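Local coordinates for protein nine-heme cytochrome c (Desulfovibrio desulfuricans, PDB 1OFW) that carries electrons through nine covalently bound c-type hemes, and may form part of a transmembrane redox complex that passes electrons to the cytoplasm for sulfate reduction, at residues A2-D7 with H40-D45; P32-H37 with A160-A165; C127-N132 with F217-E222. All coordinates share one frame; numbering follows the deposited sequence.

Contact 1: A2-D7 with H40-D45. With HEC (heme c), chain E.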
loop_
_atom_site.group_PDB
_atom_site.type_symbol
_atom_site.label_atom_id
_atom_site.label_comp_id
_atom_site.label_asym_id
_atom_site.label_seq_id
_atom_site.Cartn_x
_atom_site.Cartn_y
_atom_site.Cartn_z
ATOM N N ALA A 2 -9.660 15.228 -22.471
ATOM C CA ALA A 2 -10.154 15.758 -21.192
ATOM C C ALA A 2 -10.599 14.555 -20.360
ATOM O O ALA A 2 -11.227 13.659 -20.947
ATOM C CB ALA A 2 -11.276 16.744 -21.386
ATOM N N LEU A 3 -10.291 14.534 -19.072
ATOM C CA LEU A 3 -10.705 13.426 -18.214
ATOM C C LEU A 3 -12.215 13.400 -18.081
ATOM O O LEU A 3 -12.926 14.379 -18.341
ATOM C CB LEU A 3 -10.044 13.531 -16.846
ATOM C CG LEU A 3 -8.516 13.663 -16.800
ATOM C CD1 LEU A 3 -8.042 14.020 -15.402
ATOM C CD2 LEU A 3 -7.803 12.390 -17.232
ATOM N N GLU A 4 -12.776 12.268 -17.669
ATOM C CA GLU A 4 -14.198 12.168 -17.428
ATOM C C GLU A 4 -14.666 13.055 -16.289
ATOM O O GLU A 4 -14.036 13.089 -15.230
ATOM C CB GLU A 4 -14.530 10.711 -17.117
ATOM C CG GLU A 4 -15.930 10.372 -16.684
ATOM C CD GLU A 4 -16.085 8.908 -16.238
ATOM O OE1 GLU A 4 -15.196 8.084 -16.518
ATOM O OE2 GLU A 4 -17.097 8.558 -15.587
ATOM N N PRO A 5 -15.752 13.799 -16.456
ATOM C CA PRO A 5 -16.237 14.709 -15.392
ATOM C C PRO A 5 -16.801 13.931 -14.225
ATOM O O PRO A 5 -17.366 12.842 -14.357
ATOM C CB PRO A 5 -17.296 15.559 -16.073
ATOM C CG PRO A 5 -17.559 14.922 -17.384
ATOM C CD PRO A 5 -16.576 13.839 -17.676
ATOM N N THR A 6 -16.648 14.477 -13.017
ATOM C CA THR A 6 -17.245 13.887 -11.834
ATOM C C THR A 6 -18.727 14.226 -11.678
ATOM O O THR A 6 -19.194 15.296 -12.093
ATOM C CB THR A 6 -16.580 14.417 -10.552
ATOM O OG1 THR A 6 -16.814 15.849 -10.476
ATOM C CG2 THR A 6 -15.089 14.140 -10.551
ATOM N N ASP A 7 -19.500 13.359 -11.033
ATOM C CA ASP A 7 -20.835 13.716 -10.595
ATOM C C ASP A 7 -20.798 14.769 -9.492
ATOM O O ASP A 7 -21.695 15.612 -9.445
ATOM C CB ASP A 7 -21.571 12.485 -10.106
ATOM C CG ASP A 7 -21.994 11.615 -11.286
ATOM O OD1 ASP A 7 -21.897 11.999 -12.476
ATOM O OD2 ASP A 7 -22.439 10.499 -10.954
ATOM N N HIS A 40 -11.857 7.923 -6.749
ATOM C CA HIS A 40 -12.198 7.798 -5.337
ATOM C C HIS A 40 -13.688 8.014 -5.066
ATOM O O HIS A 40 -14.301 7.264 -4.315
ATOM C CB HIS A 40 -11.355 8.774 -4.510
ATOM C CG HIS A 40 -9.945 8.268 -4.281
ATOM N ND1 HIS A 40 -8.918 8.403 -5.198
ATOM C CD2 HIS A 40 -9.410 7.635 -3.206
ATOM C CE1 HIS A 40 -7.819 7.860 -4.697
ATOM N NE2 HIS A 40 -8.090 7.397 -3.487
ATOM N N GLU A 41 -14.357 8.992 -5.676
ATOM C CA GLU A 41 -15.769 9.221 -5.360
ATOM C C GLU A 41 -16.609 8.082 -5.930
ATOM O O GLU A 41 -17.685 7.852 -5.374
ATOM C CB GLU A 41 -16.221 10.590 -5.848
ATOM C CG GLU A 41 -16.437 10.723 -7.355
ATOM C CD GLU A 41 -16.907 12.141 -7.692
ATOM O OE1 GLU A 41 -16.091 13.078 -7.539
ATOM O OE2 GLU A 41 -18.081 12.332 -8.094
ATOM N N LYS A 42 -16.127 7.404 -6.963
ATOM C CA LYS A 42 -16.914 6.283 -7.478
ATOM C C LYS A 42 -16.822 5.121 -6.490
ATOM O O LYS A 42 -17.785 4.361 -6.415
ATOM C CB LYS A 42 -16.436 5.825 -8.839
ATOM C CG LYS A 42 -16.813 6.752 -9.976
ATOM C CD LYS A 42 -16.070 6.370 -11.243
ATOM C CE LYS A 42 -16.653 7.164 -12.405
ATOM N NZ LYS A 42 -16.146 6.585 -13.687
ATOM N N LYS A 43 -15.736 4.948 -5.743
ATOM C CA LYS A 43 -15.662 3.808 -4.838
ATOM C C LYS A 43 -16.057 4.046 -3.396
ATOM O O LYS A 43 -16.507 3.137 -2.693
ATOM C CB LYS A 43 -14.206 3.337 -4.888
ATOM C CG LYS A 43 -13.865 1.989 -4.329
ATOM C CD LYS A 43 -14.633 0.895 -5.047
ATOM C CE LYS A 43 -13.861 -0.158 -5.783
ATOM N NZ LYS A 43 -14.722 -1.371 -5.945
ATOM N N ILE A 44 -15.921 5.266 -2.905
ATOM C CA ILE A 44 -16.175 5.655 -1.549
ATOM C C ILE A 44 -17.505 6.475 -1.539
ATOM O O ILE A 44 -17.508 7.590 -2.091
ATOM C CB ILE A 44 -15.013 6.436 -0.955
ATOM C CG1 ILE A 44 -13.649 5.730 -0.994
ATOM C CG2 ILE A 44 -15.329 6.861 0.472
ATOM C CD1 ILE A 44 -13.648 4.366 -0.363
ATOM N N ASP A 45 -18.566 5.953 -0.949
ATOM C CA ASP A 45 -19.911 6.500 -1.122
ATOM C C ASP A 45 -20.150 7.849 -0.474
ATOM O O ASP A 45 -20.790 8.757 -1.012
ATOM C CB ASP A 45 -20.939 5.518 -0.547
ATOM C CG ASP A 45 -20.745 4.077 -0.966
ATOM O OD1 ASP A 45 -21.568 3.576 -1.771
ATOM O OD2 ASP A 45 -19.787 3.426 -0.487
HETATM FE FE HEC E . -6.833 6.345 -2.317
HETATM C CHA HEC E . -6.898 4.190 -4.916
HETATM C CHB HEC E . -4.059 7.909 -3.664
HETATM C CHC HEC E . -7.169 8.863 -0.088
HETATM C CHD HEC E . -9.433 4.672 -0.844
HETATM N NA HEC E . -5.653 6.030 -3.898
HETATM C C1A HEC E . -5.837 5.077 -4.887
HETATM C C2A HEC E . -4.746 5.179 -5.821
HETATM C C3A HEC E . -3.903 6.120 -5.397
HETATM C C4A HEC E . -4.541 6.753 -4.248
HETATM C CMA HEC E . -2.559 6.516 -5.964
HETATM C CAA HEC E . -4.643 4.321 -7.106
HETATM C CBA HEC E . -5.676 4.770 -8.184
HETATM C CGA HEC E . -5.381 6.227 -8.551
HETATM O O1A HEC E . -4.376 6.417 -9.231
HETATM O O2A HEC E . -6.149 7.102 -8.081
HETATM N NB HEC E . -5.815 8.027 -1.961
HETATM C C1B HEC E . -4.707 8.547 -2.616
HETATM C C2B HEC E . -4.336 9.820 -2.035
HETATM C C3B HEC E . -5.198 10.074 -1.020
HETATM C C4B HEC E . -6.130 8.974 -0.992
HETATM C CMB HEC E . -3.153 10.655 -2.529
HETATM C CAB HEC E . -5.268 11.226 -0.018
HETATM C CBB HEC E . -5.223 12.648 -0.673
HETATM N NC HEC E . -8.043 6.681 -0.762
HETATM C C1C HEC E . -8.010 7.780 0.097
HETATM C C2C HEC E . -8.954 7.590 1.181
HETATM C C3C HEC E . -9.590 6.435 0.948
HETATM C C4C HEC E . -9.025 5.865 -0.253
HETATM C CMC HEC E . -9.054 8.589 2.354
HETATM C CAC HEC E . -10.647 5.697 1.747
HETATM C CBC HEC E . -11.633 6.566 2.568
HETATM N ND HEC E . -7.945 4.751 -2.790
HETATM C C1D HEC E . -8.969 4.217 -2.050
HETATM C C2D HEC E . -9.518 3.075 -2.750
HETATM C C3D HEC E . -8.881 2.993 -3.927
HETATM C C4D HEC E . -7.840 3.998 -3.944
HETATM C CMD HEC E . -10.634 2.197 -2.201
HETATM C CAD HEC E . -9.141 2.038 -5.099
HETATM C CBD HEC E . -10.348 2.542 -5.927
HETATM C CGD HEC E . -10.840 1.516 -6.934
HETATM O O1D HEC E . -11.425 1.909 -7.969
HETATM O O2D HEC E . -10.659 0.312 -6.689
HETATM O O HOH W 1 -18.410 10.658 -10.572
#
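Glu-41 on helix 37-43 stretches across to Thr-6 and Asp-7 of the N-terminal arm, and its neighbour Lys-42 runs out beside it to meet Glu-4. From CB, the Glu-41 chain starts with CG set between the backbone N and the carbonyl carbon (chi1 75°) and then continues extended, which carries the carboxylate back along the helix toward His-37, on the side facing the arm. CD approaches Thr-6 CB at 3.7 Å, the two side chains crossing at about a right angle. Beyond it OE1 lies against the aliphatic side of the threonine, 3.3 Å from Thr-6 CG2. OE1 finds its hydrogen bonds with Ser-8 OG and His-37 ND1. OE2 turns to a water, which donates to it at 3.0 Å from the water O and accepts from Asp-7 N at 2.9 Å, so at this point one water bridges arm and helix. Threonine suits this place because OG1 can bond back into its own loop, to Ala-10 O and Gly-9 N, while its small CB and CG2 let the carboxylate pass close by.

Lys-42, extended beyond CG, and Glu-4 come from opposite directions. Their salt bridge joins Lys-42 NZ to the syn side of Glu-4 OE2 at 2.9 Å, with the nitrogen 34° out of the carboxylate plane. Long, flexible, charged side chains fit this solvent-facing position. On the same helix His-40 NE2 binds the iron of heme 3 at 2.0 Å, and His-101 supplies the other axial ligand.

Through His-37, an axial ligand of heme 1, the carboxylate of Glu-41 forms part of that heme's second shell. It probably fixes the rotation of the imidazole and strengthens it as an electron donor to iron, an effect expected to favour the oxidized heme.

Contact 2: P32-H37 with A160-A165. With HEC (heme c), chain C.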
loop_
_atom_site.group_PDB
_atom_site.type_symbol
_atom_site.label_atom_id
_atom_site.label_comp_id
_atom_site.label_asym_id
_atom_site.label_seq_id
_atom_site.Cartn_x
_atom_site.Cartn_y
_atom_site.Cartn_z
ATOM N N PRO A 32 4.558 17.298 -5.892
ATOM C CA PRO A 32 3.124 17.343 -5.629
ATOM C C PRO A 32 2.408 16.044 -5.976
ATOM O O PRO A 32 2.892 15.231 -6.753
ATOM C CB PRO A 32 2.652 18.505 -6.504
ATOM C CG PRO A 32 3.870 19.373 -6.648
ATOM C CD PRO A 32 5.035 18.387 -6.748
ATOM N N VAL A 33 1.251 15.863 -5.382
ATOM C CA VAL A 33 0.413 14.665 -5.537
ATOM C C VAL A 33 -0.755 14.908 -6.475
ATOM O O VAL A 33 -1.505 15.866 -6.251
ATOM C CB VAL A 33 -0.114 14.233 -4.165
ATOM C CG1 VAL A 33 -1.077 13.081 -4.294
ATOM C CG2 VAL A 33 1.043 13.865 -3.232
ATOM N N VAL A 34 -0.904 14.061 -7.483
ATOM C CA VAL A 34 -2.090 14.155 -8.337
ATOM C C VAL A 34 -3.094 13.126 -7.826
ATOM O O VAL A 34 -2.884 11.911 -7.875
ATOM C CB VAL A 34 -1.770 13.934 -9.806
ATOM C CG1 VAL A 34 -3.056 14.043 -10.620
ATOM C CG2 VAL A 34 -0.757 14.954 -10.308
ATOM N N PHE A 35 -4.179 13.598 -7.259
ATOM C CA PHE A 35 -5.224 12.832 -6.636
ATOM C C PHE A 35 -6.346 12.637 -7.646
ATOM O O PHE A 35 -6.855 13.621 -8.185
ATOM C CB PHE A 35 -5.728 13.563 -5.394
ATOM C CG PHE A 35 -6.904 12.882 -4.730
ATOM C CD1 PHE A 35 -6.745 11.687 -4.035
ATOM C CD2 PHE A 35 -8.178 13.393 -4.796
ATOM C CE1 PHE A 35 -7.783 11.056 -3.424
ATOM C CE2 PHE A 35 -9.217 12.745 -4.167
ATOM C CZ PHE A 35 -9.069 11.558 -3.491
ATOM N N ASN A 36 -6.731 11.393 -7.920
ATOM C CA ASN A 36 -7.788 11.061 -8.864
ATOM C C ASN A 36 -9.114 11.000 -8.135
ATOM O O ASN A 36 -9.536 9.990 -7.547
ATOM C CB ASN A 36 -7.441 9.734 -9.573
ATOM C CG ASN A 36 -8.309 9.561 -10.807
ATOM O OD1 ASN A 36 -9.490 9.895 -10.742
ATOM N ND2 ASN A 36 -7.743 9.035 -11.899
ATOM N N HIS A 37 -9.792 12.159 -8.107
ATOM C CA HIS A 37 -11.022 12.299 -7.367
ATOM C C HIS A 37 -12.123 11.435 -7.966
ATOM O O HIS A 37 -12.948 10.878 -7.259
ATOM C CB HIS A 37 -11.444 13.781 -7.320
ATOM C CG HIS A 37 -12.402 14.099 -6.224
ATOM N ND1 HIS A 37 -13.735 13.773 -6.207
ATOM C CD2 HIS A 37 -12.203 14.720 -5.017
ATOM C CE1 HIS A 37 -14.294 14.182 -5.084
ATOM N NE2 HIS A 37 -13.381 14.766 -4.331
ATOM N N ALA A 160 -4.243 16.229 -15.603
ATOM C CA ALA A 160 -4.612 15.332 -16.698
ATOM C C ALA A 160 -3.413 14.749 -17.395
ATOM O O ALA A 160 -3.384 13.581 -17.788
ATOM C CB ALA A 160 -5.470 16.103 -17.695
ATOM N N GLU A 161 -2.378 15.539 -17.594
ATOM C CA GLU A 161 -1.155 15.054 -18.216
ATOM C C GLU A 161 -0.560 13.935 -17.379
ATOM O O GLU A 161 -0.133 12.887 -17.844
ATOM C CB GLU A 161 -0.169 16.207 -18.411
ATOM C CG GLU A 161 1.171 15.734 -18.919
ATOM C CD GLU A 161 2.103 16.901 -19.220
ATOM O OE1 GLU A 161 1.763 18.058 -18.921
ATOM O OE2 GLU A 161 3.191 16.629 -19.768
ATOM N N THR A 162 -0.568 14.155 -16.071
ATOM C CA THR A 162 -0.045 13.125 -15.168
ATOM C C THR A 162 -0.853 11.859 -15.244
ATOM O O THR A 162 -0.323 10.747 -15.431
ATOM C CB THR A 162 -0.042 13.670 -13.724
ATOM O OG1 THR A 162 0.770 14.827 -13.652
ATOM C CG2 THR A 162 0.580 12.657 -12.755
ATOM N N VAL A 163 -2.178 11.957 -15.090
ATOM C CA VAL A 163 -3.050 10.791 -15.107
ATOM C C VAL A 163 -2.914 10.026 -16.423
ATOM O O VAL A 163 -2.864 8.784 -16.447
ATOM C CB VAL A 163 -4.522 11.134 -14.840
ATOM C CG1 VAL A 163 -5.438 9.977 -15.152
ATOM C CG2 VAL A 163 -4.667 11.544 -13.374
ATOM N N LEU A 164 -2.838 10.777 -17.529
ATOM C CA LEU A 164 -2.859 10.066 -18.808
ATOM C C LEU A 164 -1.563 9.345 -19.085
ATOM O O LEU A 164 -1.565 8.385 -19.877
ATOM C CB LEU A 164 -3.230 11.085 -19.892
ATOM C CG LEU A 164 -4.681 11.593 -19.779
ATOM C CD1 LEU A 164 -4.893 12.726 -20.769
ATOM C CD2 LEU A 164 -5.701 10.480 -20.010
ATOM N N ALA A 165 -0.461 9.731 -18.464
ATOM C CA ALA A 165 0.799 9.037 -18.675
ATOM C C ALA A 165 1.046 7.936 -17.628
ATOM O O ALA A 165 2.121 7.324 -17.681
ATOM C CB ALA A 165 1.979 9.968 -18.620
HETATM FE FE HEC C . -13.628 15.473 -2.463
HETATM C CHA HEC C . -11.424 17.909 -3.342
HETATM C CHB HEC C . -16.260 17.509 -3.281
HETATM C CHC HEC C . -15.764 12.859 -2.089
HETATM C CHD HEC C . -11.082 13.614 -1.139
HETATM N NA HEC C . -13.802 17.324 -3.152
HETATM C C1A HEC C . -12.771 18.169 -3.494
HETATM C C2A HEC C . -13.328 19.420 -3.997
HETATM C C3A HEC C . -14.662 19.307 -3.965
HETATM C C4A HEC C . -14.984 17.999 -3.440
HETATM C CMA HEC C . -15.757 20.312 -4.382
HETATM C CAA HEC C . -12.507 20.650 -4.438
HETATM C CBA HEC C . -12.400 21.558 -3.189
HETATM C CGA HEC C . -11.457 22.728 -3.260
HETATM O O1A HEC C . -10.447 22.710 -3.991
HETATM O O2A HEC C . -11.762 23.717 -2.538
HETATM N NB HEC C . -15.606 15.254 -2.599
HETATM C C1B HEC C . -16.559 16.217 -2.932
HETATM C C2B HEC C . -17.884 15.627 -2.861
HETATM C C3B HEC C . -17.746 14.317 -2.593
HETATM C C4B HEC C . -16.305 14.091 -2.424
HETATM C CMB HEC C . -19.187 16.432 -3.091
HETATM C CAB HEC C . -18.783 13.206 -2.473
HETATM C CBB HEC C . -19.577 12.993 -3.768
HETATM N NC HEC C . -13.453 13.626 -1.751
HETATM C C1C HEC C . -14.450 12.697 -1.686
HETATM C C2C HEC C . -13.942 11.474 -1.118
HETATM C C3C HEC C . -12.652 11.683 -0.809
HETATM C C4C HEC C . -12.319 13.022 -1.216
HETATM C CMC HEC C . -14.797 10.213 -0.867
HETATM C CAC HEC C . -11.657 10.772 -0.080
HETATM C CBC HEC C . -11.453 9.395 -0.720
HETATM N ND HEC C . -11.668 15.732 -2.229
HETATM C C1D HEC C . -10.763 14.850 -1.666
HETATM C C2D HEC C . -9.441 15.391 -1.750
HETATM C C3D HEC C . -9.506 16.547 -2.437
HETATM C C4D HEC C . -10.924 16.777 -2.706
HETATM C CMD HEC C . -8.198 14.669 -1.151
HETATM C CAD HEC C . -8.366 17.462 -2.884
HETATM C CBD HEC C . -8.183 18.698 -1.977
HETATM C CGD HEC C . -7.042 19.584 -2.552
HETATM O O1D HEC C . -6.155 19.880 -1.728
HETATM O O2D HEC C . -7.054 19.964 -3.733
#
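Val-34 and Thr-162 meet where helix 152-164 packs on one face of the small antiparallel sheet formed by strands 13-16 and 33-36. Over these short segments the helix axis crosses strand 33-36 at -75°, with a closest approach of 9.0 Å. Strand alternation sorts the residues: Val-34 and Asn-36 point to the helix, Val-33 and Phe-35 away from it toward the hemes.

Val-34 and Thr-162 reach toward each other tip to tip, CG2 of the valine touching CG2 of the threonine at 3.6 Å. The threonine presents this methyl because its OG1 sits beside the backbone N (chi1 -60°), where it bonds to Leu-158 O and Thr-134 N; its polar half is thus satisfied and its apolar half serves the interface. Val-163 comes in obliquely, its CG2 4.1 Å from Val-34 CG1. Two beta-branched valines give this join a compact, rather rigid surface. Val-163 also crosses Asn-36 at about a right angle, with ND2 of the amide lying near its CG1. The other end of that amide has a different task, for Asn-36 is the N-cap of helix 37-43 and OD1 bonds to Ile-39 N.

On the far face Phe-35 lies against heme 1, whose iron is bound by His-37 and His-51. One face of its ring receives the heme methyl CMD, and Phe-35 CE2 stands 3.6 Å from heme atom C2D.

Contact 3: C127-N132 with F217-E222. With HEC (heme c), chain G.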
loop_
_atom_site.group_PDB
_atom_site.type_symbol
_atom_site.label_atom_id
_atom_site.label_comp_id
_atom_site.label_asym_id
_atom_site.label_seq_id
_atom_site.Cartn_x
_atom_site.Cartn_y
_atom_site.Cartn_z
ATOM N N CYS A 127 6.402 6.241 -1.619
ATOM C CA CYS A 127 6.104 7.668 -1.685
ATOM C C CYS A 127 5.662 8.117 -3.088
ATOM O O CYS A 127 4.725 8.910 -3.234
ATOM C CB CYS A 127 7.302 8.518 -1.295
ATOM S SG CYS A 127 8.256 8.070 0.173
ATOM N N ALA A 128 6.363 7.622 -4.095
ATOM C CA ALA A 128 6.223 8.070 -5.470
ATOM C C ALA A 128 4.903 7.656 -6.063
ATOM O O ALA A 128 4.476 8.204 -7.069
ATOM C CB ALA A 128 7.405 7.568 -6.319
ATOM N N THR A 129 4.214 6.702 -5.455
ATOM C CA THR A 129 2.889 6.281 -5.902
ATOM C C THR A 129 1.918 7.446 -5.786
ATOM O O THR A 129 1.053 7.632 -6.647
ATOM C CB THR A 129 2.372 5.060 -5.114
ATOM O OG1 THR A 129 3.333 4.004 -5.275
ATOM C CG2 THR A 129 1.056 4.599 -5.681
ATOM N N CYS A 130 2.072 8.227 -4.714
ATOM C CA CYS A 130 1.304 9.453 -4.566
ATOM C C CYS A 130 2.061 10.678 -5.063
ATOM O O CYS A 130 1.464 11.522 -5.728
ATOM C CB CYS A 130 0.899 9.638 -3.105
ATOM S SG CYS A 130 -0.137 8.286 -2.517
ATOM N N HIS A 131 3.296 10.854 -4.711
ATOM C CA HIS A 131 4.130 12.008 -5.074
ATOM C C HIS A 131 4.656 11.794 -6.489
ATOM O O HIS A 131 5.767 11.333 -6.732
ATOM C CB HIS A 131 5.226 12.181 -4.013
ATOM C CG HIS A 131 4.700 12.562 -2.658
ATOM N ND1 HIS A 131 4.400 13.898 -2.362
ATOM C CD2 HIS A 131 4.417 11.872 -1.530
ATOM C CE1 HIS A 131 3.959 13.973 -1.127
ATOM N NE2 HIS A 131 3.952 12.760 -0.576
ATOM N N ASN A 132 3.758 12.070 -7.422
ATOM C CA ASN A 132 3.727 11.460 -8.753
ATOM C C ASN A 132 3.567 12.455 -9.880
ATOM O O ASN A 132 3.231 12.030 -11.003
ATOM C CB ASN A 132 2.556 10.460 -8.750
ATOM C CG ASN A 132 1.183 11.074 -8.613
ATOM O OD1 ASN A 132 1.002 12.278 -8.633
ATOM N ND2 ASN A 132 0.124 10.289 -8.472
ATOM N N PHE A 217 0.149 0.330 -5.925
ATOM C CA PHE A 217 1.192 0.197 -4.895
ATOM C C PHE A 217 2.050 -1.054 -5.102
ATOM O O PHE A 217 3.184 -1.063 -4.617
ATOM C CB PHE A 217 0.586 0.231 -3.486
ATOM C CG PHE A 217 0.224 1.680 -3.128
ATOM C CD1 PHE A 217 -1.019 2.197 -3.392
ATOM C CD2 PHE A 217 1.194 2.461 -2.552
ATOM C CE1 PHE A 217 -1.262 3.540 -3.064
ATOM C CE2 PHE A 217 0.944 3.763 -2.193
ATOM C CZ PHE A 217 -0.304 4.285 -2.424
ATOM N N HIS A 218 1.543 -2.031 -5.830
ATOM C CA HIS A 218 2.336 -3.239 -6.178
ATOM C C HIS A 218 3.121 -2.880 -7.418
ATOM O O HIS A 218 2.780 -3.271 -8.538
ATOM C CB HIS A 218 1.402 -4.407 -6.392
ATOM C CG HIS A 218 0.597 -4.827 -5.207
ATOM N ND1 HIS A 218 -0.479 -5.651 -5.332
ATOM C CD2 HIS A 218 0.648 -4.570 -3.877
ATOM C CE1 HIS A 218 -1.038 -5.898 -4.156
ATOM N NE2 HIS A 218 -0.347 -5.223 -3.242
ATOM N N ASN A 219 4.142 -2.066 -7.205
ATOM C CA ASN A 219 4.667 -1.311 -8.340
ATOM C C ASN A 219 6.068 -1.718 -8.772
ATOM O O ASN A 219 6.762 -0.915 -9.400
ATOM C CB ASN A 219 4.610 0.182 -8.002
ATOM C CG ASN A 219 5.282 0.506 -6.689
ATOM O OD1 ASN A 219 6.188 -0.166 -6.187
ATOM N ND2 ASN A 219 4.803 1.585 -6.067
ATOM N N LYS A 220 6.522 -2.923 -8.466
ATOM C CA LYS A 220 7.745 -3.518 -9.014
ATOM C C LYS A 220 7.329 -4.896 -9.524
ATOM O O LYS A 220 6.463 -5.516 -8.917
ATOM C CB LYS A 220 8.862 -3.638 -8.009
ATOM C CG LYS A 220 9.362 -2.370 -7.371
ATOM C CD LYS A 220 10.238 -1.542 -8.258
ATOM C CE LYS A 220 10.897 -0.372 -7.543
ATOM N NZ LYS A 220 10.839 0.863 -8.378
ATOM N N PRO A 221 7.845 -5.381 -10.638
ATOM C CA PRO A 221 7.306 -6.639 -11.185
ATOM C C PRO A 221 7.400 -7.819 -10.219
ATOM O O PRO A 221 6.517 -8.691 -10.231
ATOM C CB PRO A 221 8.213 -6.870 -12.398
ATOM C CG PRO A 221 8.648 -5.496 -12.790
ATOM C CD PRO A 221 8.884 -4.785 -11.482
ATOM N N GLU A 222 8.428 -7.911 -9.411
ATOM C CA GLU A 222 8.561 -9.025 -8.482
ATOM C C GLU A 222 8.073 -8.729 -7.075
ATOM O O GLU A 222 8.337 -9.476 -6.111
ATOM C CB GLU A 222 10.038 -9.450 -8.365
ATOM C CG GLU A 222 10.720 -9.439 -9.731
ATOM C CD GLU A 222 11.350 -8.080 -10.034
ATOM O OE1 GLU A 222 11.000 -6.970 -9.529
ATOM O OE2 GLU A 222 12.286 -8.131 -10.876
HETATM FE FE HEC G . 3.342 12.390 1.313
HETATM C CHA HEC G . 2.500 15.697 1.628
HETATM C CHB HEC G . 6.443 13.094 2.539
HETATM C CHC HEC G . 4.183 9.096 1.058
HETATM C CHD HEC G . 0.210 11.710 0.135
HETATM N NA HEC G . 4.239 14.049 1.972
HETATM C C1A HEC G . 3.740 15.356 2.077
HETATM C C2A HEC G . 4.683 16.208 2.764
HETATM C C3A HEC G . 5.771 15.465 3.008
HETATM C C4A HEC G . 5.518 14.116 2.506
HETATM C CMA HEC G . 7.090 15.885 3.684
HETATM C CAA HEC G . 4.408 17.670 3.138
HETATM C CBA HEC G . 4.633 18.652 1.969
HETATM C CGA HEC G . 6.072 18.757 1.508
HETATM O O1A HEC G . 6.936 19.131 2.360
HETATM O O2A HEC G . 6.325 18.503 0.305
HETATM N NB HEC G . 4.985 11.331 1.707
HETATM C C1B HEC G . 6.214 11.787 2.152
HETATM C C2B HEC G . 7.179 10.705 2.137
HETATM C C3B HEC G . 6.521 9.592 1.738
HETATM C C4B HEC G . 5.155 9.976 1.479
HETATM C CMB HEC G . 8.670 10.887 2.476
HETATM C CAB HEC G . 7.031 8.164 1.522
HETATM C CBB HEC G . 7.784 7.658 2.794
HETATM N NC HEC G . 2.400 10.755 0.684
HETATM C C1C HEC G . 2.915 9.472 0.658
HETATM C C2C HEC G . 1.920 8.575 0.143
HETATM C C3C HEC G . 0.810 9.298 -0.127
HETATM C C4C HEC G . 1.108 10.655 0.235
HETATM C CMC HEC G . 2.200 7.072 -0.071
HETATM C CAC HEC G . -0.501 8.847 -0.798
HETATM C CBC HEC G . -1.172 7.649 -0.088
HETATM N ND HEC G . 1.711 13.477 0.925
HETATM C C1D HEC G . 0.532 13.025 0.375
HETATM C C2D HEC G . -0.328 14.156 0.061
HETATM C C3D HEC G . 0.329 15.263 0.444
HETATM C C4D HEC G . 1.574 14.855 1.036
HETATM C CMD HEC G . -1.732 14.047 -0.582
HETATM C CAD HEC G . -0.146 16.724 0.273
HETATM C CBD HEC G . 0.276 17.257 -1.129
HETATM C CGD HEC G . 1.712 17.688 -1.190
HETATM O O1D HEC G . 2.529 17.213 -2.041
HETATM O O2D HEC G . 2.064 18.573 -0.363
#
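Segment 127-132, on helix 124-130, meets the chain just as it leaves helix 212-217, with the CA atoms of Thr-129 and Phe-217 only 6.4 Å apart. Soon after this close approach each chain makes an inverse gamma turn, one centred on His-131 and the other on His-218.

Thr-129 lies over the face of the Phe-217 ring. Its CG2 makes a CH-pi contact 3.5 Å from the ring centroid and 10° off the normal, almost straight above the centre. The first torsion of Thr-129 (-58°) sends this methyl to the ring and sets OG1 beside the backbone N, from where it bonds to Ala-125 O. A threonine thereby serves the aromatic face with its methyl while its hydroxyl bonds back to a carbonyl one turn earlier in its own helix. Asn-219 adds a second polar group, its ND2 lying 2.9 Å from Thr-129 OG1 and bonding weakly to the same Ala-125 O.

Cys-130 comes to the ring's edge instead: SG is 4.0 Å from Phe-217 CZ, a sulfur-aromatic contact. That sulfur is already bonded to heme CAC as a thioether, and the heme methyl CMC also lies at the ring edge.

Cys-127, Cys-130 and His-131 form the CXXCH motif of c-type cytochromes, here holding heme 5. Phe-217 directly precedes His-218, so the contact joins the covalent attachment site of heme 5 to the segment that gives heme 4 an axial ligand.

How the contacts relate
Contacts 1 and 2 are neighbours, with centres 13 Å apart: strand 33-36 runs directly into helix 37-43, Phe-35 packs on His-40, and Leu-3 rests on helix 152-164. Contact 2 also touches contact 3, 14 Å from it between centres, through a probable hydrogen bond from Val-34 N to Asn-132 OD1 (2.9 Å). Contacts 1 and 3 do not touch, and their centres are 22 Å apart. Along the chain, contact 2 interleaves with both of the others, whereas contact 1 closes before contact 3 opens. Contacts 1 and 2 lie beside hemes of the N-terminal class III region; contact 3 joins it to the second, beside a ligand of heme 4, which sits between the two tetraheme clusters.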